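Local coordinates for hypothetical protein (Geobacillus stearothermophilus, PDB 1U84) that is of unknown function but folds as a small all-helical protein of four helices, of the DUF1871 family, at residues A35-A40 against S56-A61; A52-I57 against L72-R77; Q39-T44 against R48-R53. All blocks are in the same frame, centred on the assembly; numbering follows the deposited sequence.

Contact 1 of 3, residues A35-A40 against S56-A61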
loop_
_atom_site.group_PDB
_atom_site.type_symbol
_atom_site.label_atom_id
_atom_site.label_comp_id
_atom_site.label_asym_id
_atom_site.label_seq_id
_atom_site.Cartn_x
_atom_site.Cartn_y
_atom_site.Cartn_z
ATOM N N ALA A 35 -0.994 -7.532 -1.693
ATOM C CA ALA A 35 -0.609 -7.953 -3.051
ATOM C C ALA A 35 -1.124 -6.956 -4.105
ATOM O O ALA A 35 -0.407 -6.650 -5.080
ATOM C CB ALA A 35 -1.163 -9.350 -3.335
ATOM N N SER A 36 -2.359 -6.477 -3.900
ATOM C CA SER A 36 -2.981 -5.558 -4.835
ATOM C C SER A 36 -2.259 -4.224 -4.833
ATOM O O SER A 36 -2.020 -3.632 -5.895
ATOM C CB SER A 36 -4.469 -5.381 -4.506
ATOM O OG SER A 36 -5.171 -6.588 -4.764
ATOM N N VAL A 37 -1.848 -3.789 -3.646
ATOM C CA VAL A 37 -1.155 -2.495 -3.552
ATOM C C VAL A 37 0.227 -2.664 -4.195
ATOM O O VAL A 37 0.675 -1.776 -4.924
ATOM C CB VAL A 37 -1.046 -2.036 -2.088
ATOM C CG1 VAL A 37 -0.144 -0.793 -1.997
ATOM C CG2 VAL A 37 -2.424 -1.711 -1.564
ATOM N N LEU A 38 0.860 -3.819 -3.980
ATOM C CA LEU A 38 2.174 -4.078 -4.597
ATOM C C LEU A 38 2.060 -3.960 -6.119
ATOM O O LEU A 38 2.910 -3.331 -6.759
ATOM C CB LEU A 38 2.745 -5.442 -4.205
ATOM C CG LEU A 38 4.126 -5.700 -4.825
ATOM C CD1 LEU A 38 5.161 -4.724 -4.256
ATOM C CD2 LEU A 38 4.490 -7.129 -4.512
ATOM N N GLN A 39 1.030 -4.572 -6.714
ATOM C CA GLN A 39 0.830 -4.428 -8.154
ATOM C C GLN A 39 0.756 -2.945 -8.572
ATOM O O GLN A 39 1.437 -2.513 -9.517
ATOM C CB GLN A 39 -0.461 -5.146 -8.518
ATOM C CG GLN A 39 -0.806 -5.084 -9.955
ATOM C CD GLN A 39 0.174 -5.855 -10.784
ATOM O OE1 GLN A 39 0.758 -6.865 -10.336
ATOM N NE2 GLN A 39 0.362 -5.408 -12.004
ATOM N N ALA A 40 -0.015 -2.171 -7.829
ATOM C CA ALA A 40 -0.253 -0.738 -8.156
ATOM C C ALA A 40 1.080 0.026 -8.045
ATOM O O ALA A 40 1.283 1.011 -8.746
ATOM C CB ALA A 40 -1.244 -0.145 -7.185
ATOM N N SER A 56 -9.081 2.752 -3.002
ATOM C CA SER A 56 -10.081 1.878 -3.650
ATOM C C SER A 56 -9.981 0.424 -3.208
ATOM O O SER A 56 -11.008 -0.245 -2.938
ATOM C CB SER A 56 -9.985 1.992 -5.176
ATOM O OG SER A 56 -10.181 3.343 -5.579
ATOM N N ILE A 57 -8.738 -0.066 -3.144
ATOM C CA ILE A 57 -8.442 -1.442 -2.710
ATOM C C ILE A 57 -9.034 -1.688 -1.313
ATOM O O ILE A 57 -9.709 -2.708 -1.061
ATOM C CB ILE A 57 -6.891 -1.722 -2.744
ATOM C CG1 ILE A 57 -6.408 -1.831 -4.201
ATOM C CG2 ILE A 57 -6.581 -2.992 -1.937
ATOM C CD1 ILE A 57 -4.920 -1.689 -4.383
ATOM N N TYR A 58 -8.786 -0.749 -0.402
ATOM C CA TYR A 58 -9.197 -0.945 0.992
ATOM C C TYR A 58 -10.672 -0.648 1.165
ATOM O O TYR A 58 -11.309 -1.296 2.003
ATOM C CB TYR A 58 -8.323 -0.120 1.970
ATOM C CG TYR A 58 -7.027 -0.804 2.300
ATOM C CD1 TYR A 58 -5.990 -0.891 1.357
ATOM C CD2 TYR A 58 -6.810 -1.348 3.559
ATOM C CE1 TYR A 58 -4.804 -1.547 1.655
ATOM C CE2 TYR A 58 -5.603 -1.986 3.881
ATOM C CZ TYR A 58 -4.595 -2.085 2.908
ATOM O OH TYR A 58 -3.402 -2.737 3.187
ATOM N N GLU A 59 -11.220 0.273 0.367
ATOM C CA GLU A 59 -12.671 0.499 0.424
ATOM C C GLU A 59 -13.428 -0.754 -0.068
ATOM O O GLU A 59 -14.443 -1.134 0.524
ATOM C CB GLU A 59 -13.093 1.721 -0.368
ATOM C CG GLU A 59 -14.562 2.009 -0.136
ATOM C CD GLU A 59 -15.027 3.274 -0.798
ATOM O OE1 GLU A 59 -14.222 3.917 -1.520
ATOM O OE2 GLU A 59 -16.217 3.624 -0.597
ATOM N N PHE A 60 -12.943 -1.397 -1.134
ATOM C CA PHE A 60 -13.587 -2.637 -1.579
ATOM C C PHE A 60 -13.518 -3.675 -0.462
ATOM O O PHE A 60 -14.519 -4.375 -0.177
ATOM C CB PHE A 60 -12.955 -3.254 -2.822
ATOM C CG PHE A 60 -13.530 -4.600 -3.157
ATOM C CD1 PHE A 60 -14.812 -4.690 -3.687
ATOM C CD2 PHE A 60 -12.836 -5.772 -2.881
ATOM C CE1 PHE A 60 -15.391 -5.937 -3.984
ATOM C CE2 PHE A 60 -13.403 -7.038 -3.178
ATOM C CZ PHE A 60 -14.684 -7.102 -3.728
ATOM N N ALA A 61 -12.335 -3.800 0.136
ATOM C CA ALA A 61 -12.072 -4.885 1.082
ATOM C C ALA A 61 -12.887 -4.765 2.358
ATOM O O ALA A 61 -13.260 -5.774 2.930
ATOM C CB ALA A 61 -10.591 -4.975 1.442
#
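Ile-57 points at helix 31-41 and lays its branches against the side chain and backbone of Ser-36. With CG1 anti to the carbonyl carbon (chi1 -72°) and the chain extended beyond it, CD1 is carried across to the facing helix. There it ends 3.7 Å from Ser-36 C and at the same separation from Ser-36 CB. The other branch helps from the side: Ile-57 CG2 lies 4.1 Å from Ser-36 CB, so this one methylene touches both arms of the isoleucine. The serine hydroxyl makes a weak hydrogen bond to Val-32 O one turn back along its own helix, while CB is the side-chain atom that meets Ile-57. Ile-57 CD1 also meets the neighbouring valine, with Val-37 CG2 at 3.8 Å. The two segments run nearly antiparallel, 159° between their N-to-C directions with axes 10.6 Å apart, as expected for consecutive helices of an alpha-alpha hairpin, here within a four-helix fold. The CA atoms of Ser-36 and Ile-57 are the closest pair, at 7.2 Å.

One residue further, Tyr-58 leaves its backbone obliquely to the hairpin, and the far part of its ring swings toward helix 31-41. Val-37 CG2 meets it at the rim, near the ring plane, 4.0 Å from Tyr-58 CE1, with the two side chains roughly perpendicular. That methyl is therefore shared by the isoleucine and the tyrosine. Helix 8-20 also packs here: Ile-17 touches both Val-37 and Tyr-58, and the tyrosine ring makes an edge-to-face contact with Trp-20.

Contact 2 of 3, residues A52-I57 against L72-R77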
loop_
_atom_site.group_PDB
_atom_site.type_symbol
_atom_site.label_atom_id
_atom_site.label_comp_id
_atom_site.label_asym_id
_atom_site.label_seq_id
_atom_site.Cartn_x
_atom_site.Cartn_y
_atom_site.Cartn_z
ATOM N N ALA A 52 -4.770 6.859 -4.512
ATOM C CA ALA A 52 -6.138 6.599 -4.945
ATOM C C ALA A 52 -6.377 5.091 -5.152
ATOM O O ALA A 52 -7.432 4.585 -4.788
ATOM C CB ALA A 52 -6.459 7.385 -6.189
ATOM N N ARG A 53 -5.367 4.371 -5.664
ATOM C CA ARG A 53 -5.492 2.910 -5.781
ATOM C C ARG A 53 -5.620 2.249 -4.395
ATOM O O ARG A 53 -6.482 1.383 -4.188
ATOM C CB ARG A 53 -4.339 2.267 -6.573
ATOM C CG ARG A 53 -4.340 2.558 -8.088
ATOM C CD ARG A 53 -5.498 1.834 -8.846
ATOM N NE ARG A 53 -5.435 0.389 -8.640
ATOM C CZ ARG A 53 -6.391 -0.331 -8.055
ATOM N NH1 ARG A 53 -6.235 -1.633 -7.889
ATOM N NH2 ARG A 53 -7.520 0.245 -7.647
ATOM N N ILE A 54 -4.751 2.656 -3.471
ATOM C CA ILE A 54 -4.794 2.169 -2.082
ATOM C C ILE A 54 -6.182 2.383 -1.503
ATOM O O ILE A 54 -6.788 1.458 -0.916
ATOM C CB ILE A 54 -3.701 2.820 -1.184
ATOM C CG1 ILE A 54 -2.315 2.345 -1.649
ATOM C CG2 ILE A 54 -3.934 2.453 0.293
ATOM C CD1 ILE A 54 -1.133 3.122 -1.032
ATOM N N GLN A 55 -6.718 3.596 -1.684
ATOM C CA GLN A 55 -8.020 3.901 -1.115
ATOM C C GLN A 55 -9.077 2.948 -1.688
ATOM O O GLN A 55 -9.859 2.365 -0.926
ATOM C CB GLN A 55 -8.388 5.367 -1.392
ATOM C CG GLN A 55 -9.653 5.813 -0.651
ATOM C CD GLN A 55 -9.975 7.251 -0.944
ATOM O OE1 GLN A 55 -10.063 7.645 -2.098
ATOM N NE2 GLN A 55 -10.113 8.050 0.110
ATOM N N SER A 56 -9.081 2.752 -3.002
ATOM C CA SER A 56 -10.081 1.878 -3.650
ATOM C C SER A 56 -9.981 0.424 -3.208
ATOM O O SER A 56 -11.008 -0.245 -2.938
ATOM C CB SER A 56 -9.985 1.992 -5.176
ATOM O OG SER A 56 -10.181 3.343 -5.579
ATOM N N ILE A 57 -8.738 -0.066 -3.144
ATOM C CA ILE A 57 -8.442 -1.442 -2.710
ATOM C C ILE A 57 -9.034 -1.688 -1.313
ATOM O O ILE A 57 -9.709 -2.708 -1.061
ATOM C CB ILE A 57 -6.891 -1.722 -2.744
ATOM C CG1 ILE A 57 -6.408 -1.831 -4.201
ATOM C CG2 ILE A 57 -6.581 -2.992 -1.937
ATOM C CD1 ILE A 57 -4.920 -1.689 -4.383
ATOM N N LEU A 72 -2.327 8.645 1.242
ATOM C CA LEU A 72 -1.208 9.362 0.618
ATOM C C LEU A 72 0.114 9.197 1.376
ATOM O O LEU A 72 1.149 9.038 0.730
ATOM C CB LEU A 72 -1.564 10.847 0.432
ATOM C CG LEU A 72 -0.580 11.707 -0.336
ATOM C CD1 LEU A 72 -0.396 11.220 -1.762
ATOM C CD2 LEU A 72 -1.121 13.125 -0.308
ATOM N N LYS A 73 0.099 9.214 2.722
ATOM C CA LYS A 73 1.325 8.972 3.485
ATOM C C LYS A 73 1.884 7.598 3.166
ATOM O O LYS A 73 3.086 7.442 2.926
ATOM C CB LYS A 73 1.123 9.137 4.999
ATOM C CG LYS A 73 1.130 10.571 5.456
ATOM C CD LYS A 73 0.851 10.627 6.965
ATOM C CE LYS A 73 0.601 12.073 7.409
ATOM N NZ LYS A 73 0.434 12.092 8.904
ATOM N N LEU A 74 1.013 6.591 3.132
ATOM C CA LEU A 74 1.482 5.269 2.802
ATOM C C LEU A 74 2.070 5.253 1.391
ATOM O O LEU A 74 3.150 4.727 1.184
ATOM C CB LEU A 74 0.374 4.221 2.964
ATOM C CG LEU A 74 0.840 2.831 2.500
ATOM C CD1 LEU A 74 1.955 2.242 3.341
ATOM C CD2 LEU A 74 -0.340 1.878 2.476
ATOM N N ALA A 75 1.340 5.810 0.431
ATOM C CA ALA A 75 1.845 5.810 -0.949
ATOM C C ALA A 75 3.222 6.456 -1.030
ATOM O O ALA A 75 4.088 5.975 -1.732
ATOM C CB ALA A 75 0.873 6.552 -1.849
ATOM N N ARG A 76 3.398 7.600 -0.363
ATOM C CA ARG A 76 4.711 8.264 -0.359
ATOM C C ARG A 76 5.808 7.379 0.208
ATOM O O ARG A 76 6.893 7.296 -0.355
ATOM C CB ARG A 76 4.650 9.606 0.395
ATOM C CG ARG A 76 3.910 10.632 -0.424
ATOM C CD ARG A 76 3.739 11.998 0.243
ATOM N NE ARG A 76 3.261 12.958 -0.757
ATOM C CZ ARG A 76 2.655 14.119 -0.485
ATOM N NH1 ARG A 76 2.387 14.494 0.775
ATOM N NH2 ARG A 76 2.296 14.916 -1.494
ATOM N N ARG A 77 5.498 6.678 1.292
ATOM C CA ARG A 77 6.495 5.802 1.927
ATOM C C ARG A 77 6.900 4.654 0.996
ATOM O O ARG A 77 8.094 4.324 0.843
ATOM C CB ARG A 77 6.008 5.258 3.264
ATOM C CG ARG A 77 5.684 6.296 4.362
ATOM C CD ARG A 77 6.763 7.389 4.522
ATOM N NE ARG A 77 6.347 8.486 5.409
ATOM C CZ ARG A 77 5.378 9.368 5.144
ATOM N NH1 ARG A 77 4.682 9.301 4.028
ATOM N NH2 ARG A 77 5.097 10.329 6.021
#
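Ile-54 drives its terminal methyl into the angle between Leu-74 and Ala-75, and that single carbon makes all the close contacts from segment 52-57 to segment 72-77. Ile-54 CD1 lies 3.8 Å from Leu-74 CD2, and the two side chains cross obliquely. It then slides alongside the next residue, passing 3.9 Å from Ala-75 N and 4.1 Å from Ala-75 CB. The small alanine lets the methyl come up to the backbone of helix 68-85. Leu-74 CG stands anti to its own nitrogen (chi1 175°), and the second torsion, chi2 65°, then sets CD2 against the methyl of Ile-54. The backbones stay well separated, with the CA atoms of Ile-54 and Ala-75 7.7 Å apart.

All three residues are buried in the interior of the four-helix fold. Trp-20 of helix 8-20 touches both Ile-54 and Leu-74, Val-37 of helix 31-41 touches Ile-54, and Leu-50 adds to the cover of Ala-75, so all four helices converge here. A bound 1,2-ethanediol, probably from the crystallisation liquor, lies about 4 Å from the Leu-74 side chain. No hydrogen bond joins the two segments: cohesion here rests on the burial of hydrocarbon and on close-range dispersion, which depend on shape fit more than on bond direction.

Contact 3 of 3, residues Q39-T44 against R48-R53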
loop_
_atom_site.group_PDB
_atom_site.type_symbol
_atom_site.label_atom_id
_atom_site.label_comp_id
_atom_site.label_asym_id
_atom_site.label_seq_id
_atom_site.Cartn_x
_atom_site.Cartn_y
_atom_site.Cartn_z
ATOM N N GLN A 39 1.030 -4.572 -6.714
ATOM C CA GLN A 39 0.830 -4.428 -8.154
ATOM C C GLN A 39 0.756 -2.945 -8.572
ATOM O O GLN A 39 1.437 -2.513 -9.517
ATOM C CB GLN A 39 -0.461 -5.146 -8.518
ATOM C CG GLN A 39 -0.806 -5.084 -9.955
ATOM C CD GLN A 39 0.174 -5.855 -10.784
ATOM O OE1 GLN A 39 0.758 -6.865 -10.336
ATOM N NE2 GLN A 39 0.362 -5.408 -12.004
ATOM N N ALA A 40 -0.015 -2.171 -7.829
ATOM C CA ALA A 40 -0.253 -0.738 -8.156
ATOM C C ALA A 40 1.080 0.026 -8.045
ATOM O O ALA A 40 1.283 1.011 -8.746
ATOM C CB ALA A 40 -1.244 -0.145 -7.185
ATOM N N VAL A 41 1.903 -0.339 -7.056
ATOM C CA VAL A 41 3.248 0.281 -6.881
ATOM C C VAL A 41 4.065 0.234 -8.188
ATOM O O VAL A 41 4.808 1.169 -8.499
ATOM C CB VAL A 41 4.073 -0.339 -5.688
ATOM C CG1 VAL A 41 5.577 0.123 -5.698
ATOM C CG2 VAL A 41 3.404 0.034 -4.348
ATOM N N TYR A 42 3.945 -0.870 -8.917
ATOM C CA TYR A 42 4.695 -1.002 -10.161
ATOM C C TYR A 42 4.021 -0.329 -11.347
ATOM O O TYR A 42 4.563 -0.344 -12.474
ATOM C CB TYR A 42 4.990 -2.471 -10.450
ATOM C CG TYR A 42 6.112 -2.974 -9.588
ATOM C CD1 TYR A 42 7.437 -2.636 -9.865
ATOM C CD2 TYR A 42 5.847 -3.742 -8.465
ATOM C CE1 TYR A 42 8.472 -3.080 -9.070
ATOM C CE2 TYR A 42 6.865 -4.211 -7.656
ATOM C CZ TYR A 42 8.187 -3.882 -7.967
ATOM O OH TYR A 42 9.194 -4.327 -7.139
ATOM N N GLU A 43 2.876 0.296 -11.110
ATOM C CA GLU A 43 2.118 0.899 -12.219
ATOM C C GLU A 43 2.224 2.402 -12.288
ATOM O O GLU A 43 1.702 3.021 -13.235
ATOM C CB GLU A 43 0.656 0.445 -12.169
ATOM C CG GLU A 43 0.522 -1.039 -12.489
ATOM C CD GLU A 43 -0.868 -1.593 -12.206
ATOM O OE1 GLU A 43 -1.701 -0.856 -11.625
ATOM O OE2 GLU A 43 -1.105 -2.777 -12.554
ATOM N N THR A 44 2.894 2.988 -11.299
ATOM C CA THR A 44 3.039 4.438 -11.204
ATOM C C THR A 44 4.315 4.869 -10.492
ATOM O O THR A 44 4.968 4.051 -9.817
ATOM C CB THR A 44 1.811 5.028 -10.497
ATOM O OG1 THR A 44 1.775 6.456 -10.683
ATOM C CG2 THR A 44 1.786 4.657 -8.983
ATOM N N ARG A 48 0.012 10.517 -5.601
ATOM C CA ARG A 48 -1.455 10.725 -5.692
ATOM C C ARG A 48 -2.182 9.568 -6.359
ATOM O O ARG A 48 -3.234 9.123 -5.892
ATOM C CB ARG A 48 -1.817 12.047 -6.416
ATOM C CG ARG A 48 -1.562 13.308 -5.616
ATOM C CD ARG A 48 -1.663 14.581 -6.502
ATOM N NE ARG A 48 -1.121 15.759 -5.801
ATOM C CZ ARG A 48 -1.759 16.916 -5.671
ATOM N NH1 ARG A 48 -2.952 17.050 -6.224
ATOM N NH2 ARG A 48 -1.183 17.938 -5.020
ATOM N N THR A 49 -1.622 9.111 -7.476
ATOM C CA THR A 49 -2.175 8.017 -8.252
ATOM C C THR A 49 -2.201 6.749 -7.387
ATOM O O THR A 49 -3.224 6.074 -7.294
ATOM C CB THR A 49 -1.367 7.783 -9.546
ATOM O OG1 THR A 49 -1.397 8.988 -10.351
ATOM C CG2 THR A 49 -1.965 6.640 -10.336
ATOM N N LEU A 50 -1.076 6.460 -6.739
ATOM C CA LEU A 50 -0.982 5.262 -5.896
ATOM C C LEU A 50 -1.940 5.345 -4.715
ATOM O O LEU A 50 -2.575 4.343 -4.358
ATOM C CB LEU A 50 0.456 5.027 -5.418
ATOM C CG LEU A 50 0.698 3.831 -4.486
ATOM C CD1 LEU A 50 0.196 2.532 -5.093
ATOM C CD2 LEU A 50 2.198 3.746 -4.107
ATOM N N ALA A 51 -2.024 6.529 -4.110
ATOM C CA ALA A 51 -2.892 6.721 -2.943
ATOM C C ALA A 51 -4.345 6.426 -3.315
ATOM O O ALA A 51 -5.100 5.820 -2.527
ATOM C CB ALA A 51 -2.761 8.141 -2.388
ATOM N N ALA A 52 -4.770 6.859 -4.512
ATOM C CA ALA A 52 -6.138 6.599 -4.945
ATOM C C ALA A 52 -6.377 5.091 -5.152
ATOM O O ALA A 52 -7.432 4.585 -4.788
ATOM C CB ALA A 52 -6.459 7.385 -6.189
ATOM N N ARG A 53 -5.367 4.371 -5.664
ATOM C CA ARG A 53 -5.492 2.910 -5.781
ATOM C C ARG A 53 -5.620 2.249 -4.395
ATOM O O ARG A 53 -6.482 1.383 -4.188
ATOM C CB ARG A 53 -4.339 2.267 -6.573
ATOM C CG ARG A 53 -4.340 2.558 -8.088
ATOM C CD ARG A 53 -5.498 1.834 -8.846
ATOM N NE ARG A 53 -5.435 0.389 -8.640
ATOM C CZ ARG A 53 -6.391 -0.331 -8.055
ATOM N NH1 ARG A 53 -6.235 -1.633 -7.889
ATOM N NH2 ARG A 53 -7.520 0.245 -7.647
HETATM O O HOH W 1 -3.562 -1.566 -9.918
#
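This is the turn end of the alpha-alpha hairpin formed by helices 31-41 and 47-62, a partly buried contact with an apolar inner layer and a water-bridged polar outer one. In the inner layer Leu-50 meets three residues of the facing segment. Its CD1 rests 3.7 Å from Ala-40 CB, in the last turn of helix 31-41, while Leu-50 CD2 meets Val-41 CG2 at 3.9 Å. Leu-78, which touches Val-41, and Leu-79, which touches Leu-50, add to this layer from helix 68-85.

After Val-41 the chain leaves the helix and becomes extended at Thr-44, whose side chain turns back onto helix 47-62. Its methyl CG2 sits 3.8 Å from Leu-50 CB. Thr-44 OG1, opposite the backbone nitrogen at chi1 -166°, comes 3.6 Å from Thr-49 CB in plain packing; its hydrogen bond is instead with Asp-46 N. The hydroxyl of Thr-49 likewise bonds to Asp-46, at OD2, so this aspartate, just before helix 47-62, has bonds to Thr-44 of the turn and Thr-49 of the helix.

On the outer side Ala-40 CB also packs on Arg-53 CB. Gln-39 NE2 donates a nearly straight bond (168°) to Glu-43 OE2, 3.1 Å away, reaching it from above the carboxylate plane. The opposite charges of Glu-43 and Arg-53 do not touch: a water in the guanidinium plane lies between them, accepting from Arg-53 NE at 3.0 Å and donating to Glu-43 OE1 at 2.6 Å.

In the fold
Helix 47-62 takes part in all three contacts. Contacts 3 and 1 pair it with helix 31-41, the first next to the connecting turn and the second further out along the same hairpin, their centres about 9 Å apart. Contact 2 joins it to helix 68-85, its centre about 7 Å from that of contact 3 and 9 Å from that of contact 1. Along helix 47-62 the order is 48-53, 52-57, 56-61, with adjoining segments overlapping. Ile-54 CG1 meets Val-37 CG1 at 3.8 Å, so contacts 1 and 2 touch directly in the interior. Helix 47-62, third of four, thus packs on both the helix before it and the helix after it.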